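Local structure of carbonic anhydrase (Neosartorya fumigata, 6LAC) at residues I81-C87 with Q160-M166. The protein probably catalyses the reversible hydration of carbon dioxide to hydrogencarbonate, as a zinc-dependent carbonic anhydrase of the beta class. The protein carries 1 engineered substitution. Residues are numbered along the deposited sequence; the frame is centred on the assembly and turned at random.
Sequences IRNIVIC and QLNIWGM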
ATOM      1  N   ILE A  81       7.618  15.283  -4.161  1.00 14.34           N
ATOM      2  CA  ILE A  81       6.817  14.708  -5.265  1.00 13.75           C
ATOM      3  C   ILE A  81       5.884  15.777  -5.805  1.00 13.16           C
ATOM      4  O   ILE A  81       5.169  16.403  -5.002  1.00 15.55           O
ATOM      5  CB  ILE A  81       6.109  13.437  -4.759  1.00 13.15           C
ATOM      6  CG1 ILE A  81       7.150  12.334  -4.638  1.00 13.13           C
ATOM      7  CG2 ILE A  81       4.981  12.993  -5.668  1.00 11.88           C
ATOM      8  CD1 ILE A  81       6.708  11.012  -4.030  1.00 13.76           C
ATOM      9  N   ARG A  82       5.805  15.819  -7.131  1.00 12.90           N
ATOM     10  CA  ARG A  82       4.990  16.813  -7.847  1.00 13.30           C
ATOM     11  C   ARG A  82       3.800  16.229  -8.581  1.00 11.93           C
ATOM     12  O   ARG A  82       2.963  16.977  -9.111  1.00 12.59           O
ATOM     13  CB  ARG A  82       5.812  17.581  -8.878  1.00 16.07           C
ATOM     14  CG  ARG A  82       7.077  18.209  -8.318  1.00 20.86           C
ATOM     15  CD  ARG A  82       6.834  18.986  -7.077  1.00 26.93           C
ATOM     16  NE  ARG A  82       7.840  20.045  -7.018  1.00 34.16           N
ATOM     17  CZ  ARG A  82       8.102  20.766  -5.950  1.00 39.82           C
ATOM     18  NH1 ARG A  82       9.019  21.716  -6.021  1.00 44.88           N
ATOM     19  NH2 ARG A  82       7.446  20.552  -4.826  1.00 42.62           N
ATOM     20  N   ASN A  83       3.656  14.896  -8.505  1.00 11.35           N
ATOM     21  CA  ASN A  83       2.548  14.191  -9.170  1.00 10.99           C
ATOM     22  C   ASN A  83       2.042  13.080  -8.241  1.00  9.37           C
ATOM     23  O   ASN A  83       2.858  12.304  -7.726  1.00 10.80           O
ATOM     24  CB  ASN A  83       2.943  13.591 -10.508  1.00 11.99           C
ATOM     25  CG  ASN A  83       3.186  14.648 -11.586  1.00 13.13           C
ATOM     26  OD1 ASN A  83       2.218  15.156 -12.137  1.00 14.40           O
ATOM     27  ND2 ASN A  83       4.466  14.971 -11.782  1.00 16.54           N
ATOM     28  N   ILE A  84       0.737  13.004  -8.155  1.00  9.62           N
ATOM     29  CA  ILE A  84       0.016  11.955  -7.383  1.00  9.27           C
ATOM     30  C   ILE A  84      -0.934  11.294  -8.367  1.00 10.02           C
ATOM     31  O   ILE A  84      -1.643  12.049  -9.068  1.00 10.56           O
ATOM     32  CB  ILE A  84      -0.749  12.535  -6.206  1.00  9.80           C
ATOM     33  CG1 ILE A  84       0.212  13.207  -5.230  1.00 10.24           C
ATOM     34  CG2 ILE A  84      -1.569  11.422  -5.513  1.00 10.45           C
ATOM     35  CD1 ILE A  84      -0.435  13.970  -4.089  1.00 11.49           C
ATOM     36  N   VAL A  85      -0.968   9.979  -8.446  1.00 10.41           N
ATOM     37  CA  VAL A  85      -1.976   9.265  -9.242  1.00 10.47           C
ATOM     38  C   VAL A  85      -2.859   8.513  -8.274  1.00 10.11           C
ATOM     39  O   VAL A  85      -2.287   7.739  -7.453  1.00 11.20           O
ATOM     40  CB  VAL A  85      -1.300   8.335 -10.252  1.00 10.97           C
ATOM     41  CG1 VAL A  85      -2.382   7.588 -11.034  1.00 11.13           C
ATOM     42  CG2 VAL A  85      -0.408   9.088 -11.205  1.00 11.39           C
ATOM     43  N   ILE A  86      -4.163   8.638  -8.357  1.00  9.41           N
ATOM     44  CA  ILE A  86      -5.110   7.727  -7.675  1.00 10.14           C
ATOM     45  C   ILE A  86      -5.612   6.753  -8.717  1.00 10.65           C
ATOM     46  O   ILE A  86      -6.232   7.181  -9.701  1.00 10.92           O
ATOM     47  CB  ILE A  86      -6.237   8.479  -6.981  1.00 11.39           C
ATOM     48  CG1 ILE A  86      -5.631   9.493  -6.012  1.00 13.57           C
ATOM     49  CG2 ILE A  86      -7.208   7.506  -6.301  1.00 12.66           C
ATOM     50  CD1 ILE A  86      -6.621  10.251  -5.187  1.00 14.49           C
ATOM     51  N   CYS A  87      -5.239   5.500  -8.568  1.00  9.96           N
ATOM     52  CA  CYS A  87      -5.584   4.450  -9.529  1.00  9.98           C
ATOM     53  C   CYS A  87      -6.627   3.529  -8.924  1.00  9.58           C
ATOM     54  O   CYS A  87      -6.319   2.817  -7.943  1.00 10.83           O
ATOM     55  CB  CYS A  87      -4.376   3.654  -9.893  1.00 10.02           C
ATOM     56  SG  CYS A  87      -4.674   2.520 -11.279  1.00 11.88           S
ATOM     57  N   GLN A 160       2.870  23.467  -7.927  1.00 12.68           N
ATOM     58  CA  GLN A 160       3.879  22.448  -7.567  1.00 14.27           C
ATOM     59  C   GLN A 160       3.265  21.056  -7.404  1.00 14.44           C
ATOM     60  O   GLN A 160       3.952  20.171  -6.802  1.00 17.29           O
ATOM     61  CB  GLN A 160       4.614  22.864  -6.298  1.00 15.48           C
ATOM     62  CG  GLN A 160       5.450  24.112  -6.537  1.00 18.08           C
ATOM     63  CD  GLN A 160       6.296  24.561  -5.379  1.00 23.58           C
ATOM     64  OE1 GLN A 160       5.943  24.369  -4.220  1.00 27.08           O
ATOM     65  NE2 GLN A 160       7.357  25.267  -5.715  1.00 29.89           N
ATOM     66  N   LEU A 161       2.051  20.838  -7.806  1.00 12.85           N
ATOM     67  CA  LEU A 161       1.438  19.502  -7.606  1.00 12.63           C
ATOM     68  C   LEU A 161       0.363  19.321  -8.629  1.00 14.41           C
ATOM     69  O   LEU A 161      -0.417  20.272  -8.899  1.00 16.89           O
ATOM     70  CB  LEU A 161       0.839  19.442  -6.227  1.00 13.00           C
ATOM     71  CG  LEU A 161       0.166  18.112  -5.860  1.00 13.30           C
ATOM     72  CD1 LEU A 161       1.133  16.948  -5.875  1.00 14.28           C
ATOM     73  CD2 LEU A 161      -0.501  18.217  -4.514  1.00 14.38           C
ATOM     74  N   ASN A 162       0.279  18.140  -9.216  1.00 12.69           N
ATOM     75  CA  ASN A 162      -0.884  17.685  -9.977  1.00 12.13           C
ATOM     76  C   ASN A 162      -1.359  16.354  -9.397  1.00 11.30           C
ATOM     77  O   ASN A 162      -0.486  15.533  -9.091  1.00 12.56           O
ATOM     78  CB  ASN A 162      -0.553  17.554 -11.458  1.00 13.18           C
ATOM     79  CG  ASN A 162      -0.466  18.901 -12.182  1.00 15.04           C
ATOM     80  OD1 ASN A 162      -1.418  19.651 -12.182  1.00 21.67           O
ATOM     81  ND2 ASN A 162       0.666  19.146 -12.759  1.00 22.92           N
ATOM     82  N   ILE A 163      -2.662  16.206  -9.344  1.00 10.72           N
ATOM     83  CA  ILE A 163      -3.298  14.933  -8.891  1.00 11.22           C
ATOM     84  C   ILE A 163      -4.088  14.393 -10.060  1.00 12.45           C
ATOM     85  O   ILE A 163      -4.881  15.160 -10.667  1.00 12.51           O
ATOM     86  CB  ILE A 163      -4.149  15.138  -7.648  1.00 11.73           C
ATOM     87  CG1 ILE A 163      -3.351  15.824  -6.534  1.00 13.37           C
ATOM     88  CG2 ILE A 163      -4.709  13.789  -7.174  1.00 12.26           C
ATOM     89  CD1 ILE A 163      -4.095  16.030  -5.231  1.00 15.07           C
ATOM     90  N   TRP A 164      -3.910  13.131 -10.400  1.00 11.10           N
ATOM     91  CA  TRP A 164      -4.453  12.504 -11.613  1.00 11.03           C
ATOM     92  C   TRP A 164      -5.329  11.338 -11.162  1.00 11.43           C
ATOM     93  O   TRP A 164      -4.977  10.653 -10.165  1.00 11.98           O
ATOM     94  CB  TRP A 164      -3.347  12.027 -12.523  1.00 11.71           C
ATOM     95  CG  TRP A 164      -2.326  13.081 -12.838  1.00 12.73           C
ATOM     96  CD1 TRP A 164      -1.123  13.225 -12.250  1.00 13.14           C
ATOM     97  CD2 TRP A 164      -2.470  14.146 -13.803  1.00 14.98           C
ATOM     98  NE1 TRP A 164      -0.452  14.273 -12.815  1.00 14.18           N
ATOM     99  CE2 TRP A 164      -1.271  14.885 -13.724  1.00 14.55           C
ATOM    100  CE3 TRP A 164      -3.508  14.584 -14.644  1.00 15.66           C
ATOM    101  CZ2 TRP A 164      -1.040  16.010 -14.537  1.00 16.15           C
ATOM    102  CZ3 TRP A 164      -3.269  15.696 -15.440  1.00 18.01           C
ATOM    103  CH2 TRP A 164      -2.059  16.386 -15.373  1.00 17.29           C
ATOM    104  N   GLY A 165      -6.406  11.040 -11.840  1.00 11.10           N
ATOM    105  CA  GLY A 165      -7.191   9.820 -11.625  1.00 11.02           C
ATOM    106  C   GLY A 165      -7.063   8.891 -12.788  1.00 11.84           C
ATOM    107  O   GLY A 165      -7.111   9.333 -13.963  1.00 12.68           O
ATOM    108  N   MET A 166      -6.958   7.604 -12.505  1.00 12.66           N
ATOM    109  CA  MET A 166      -7.083   6.623 -13.587  1.00 13.19           C
ATOM    110  C   MET A 166      -7.753   5.378 -13.063  1.00 11.84           C
ATOM    111  O   MET A 166      -7.910   5.202 -11.849  1.00 11.10           O
ATOM    112  CB  MET A 166      -5.752   6.303 -14.196  1.00 16.41           C
ATOM    113  CG  MET A 166      -4.841   5.705 -13.248  1.00 15.87           C
ATOM    114  SD  MET A 166      -3.392   4.928 -14.025  1.00 20.13           S
ATOM    115  CE  MET A 166      -4.072   3.434 -14.751  1.00 24.05           C
TER
HETATM  116  O   HOH W   1       4.794  19.160  -4.531  1.00 25.33           O
HETATM  117  O   HOH W   2       3.463  18.584 -11.293  1.00 23.06           O
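Asn83 and Trp164 meet on one face of a parallel strand pair: the indole NE1 gives an almost straight hydrogen bond (177°) to OD1 of Asn83 at 2.9 Å. The oxygen lies in the ring plane, an acceptor held close to its strand where the long indole, two residues beyond Asn162, can reach it. Further along this face the packing is apolar and tight. Val85 CG1 sits 3.8 Å from Met166 CG, and the flexible thioether, bent at chi3 (-74°), brings its CE to 3.6 Å from Cys87 SG; Trp31 of strand 29-34 adjoins all three side chains. On the reverse face Ile84 CD1 rests 3.8 Å from Leu161 CD1, and Ile84, Ile86 and Ile163, beta-branched and suited to extended strands, pack against helix 127-148. The solvent side is the loop end, where long polar chains fit: Gln160 CB covers one face of the Arg82 guanidinium, whose plane stacks 23° from the Gln160 amide. Here a water donates to Ile81 O and Gln160 O and accepts from Arg82 NH2. Five alternating backbone bonds join these central strands, carrying the chain toward zinc ligand His89. Facing backbone groups thus pair directly along the ladder, whereas water satisfies carbonyls at the polar end.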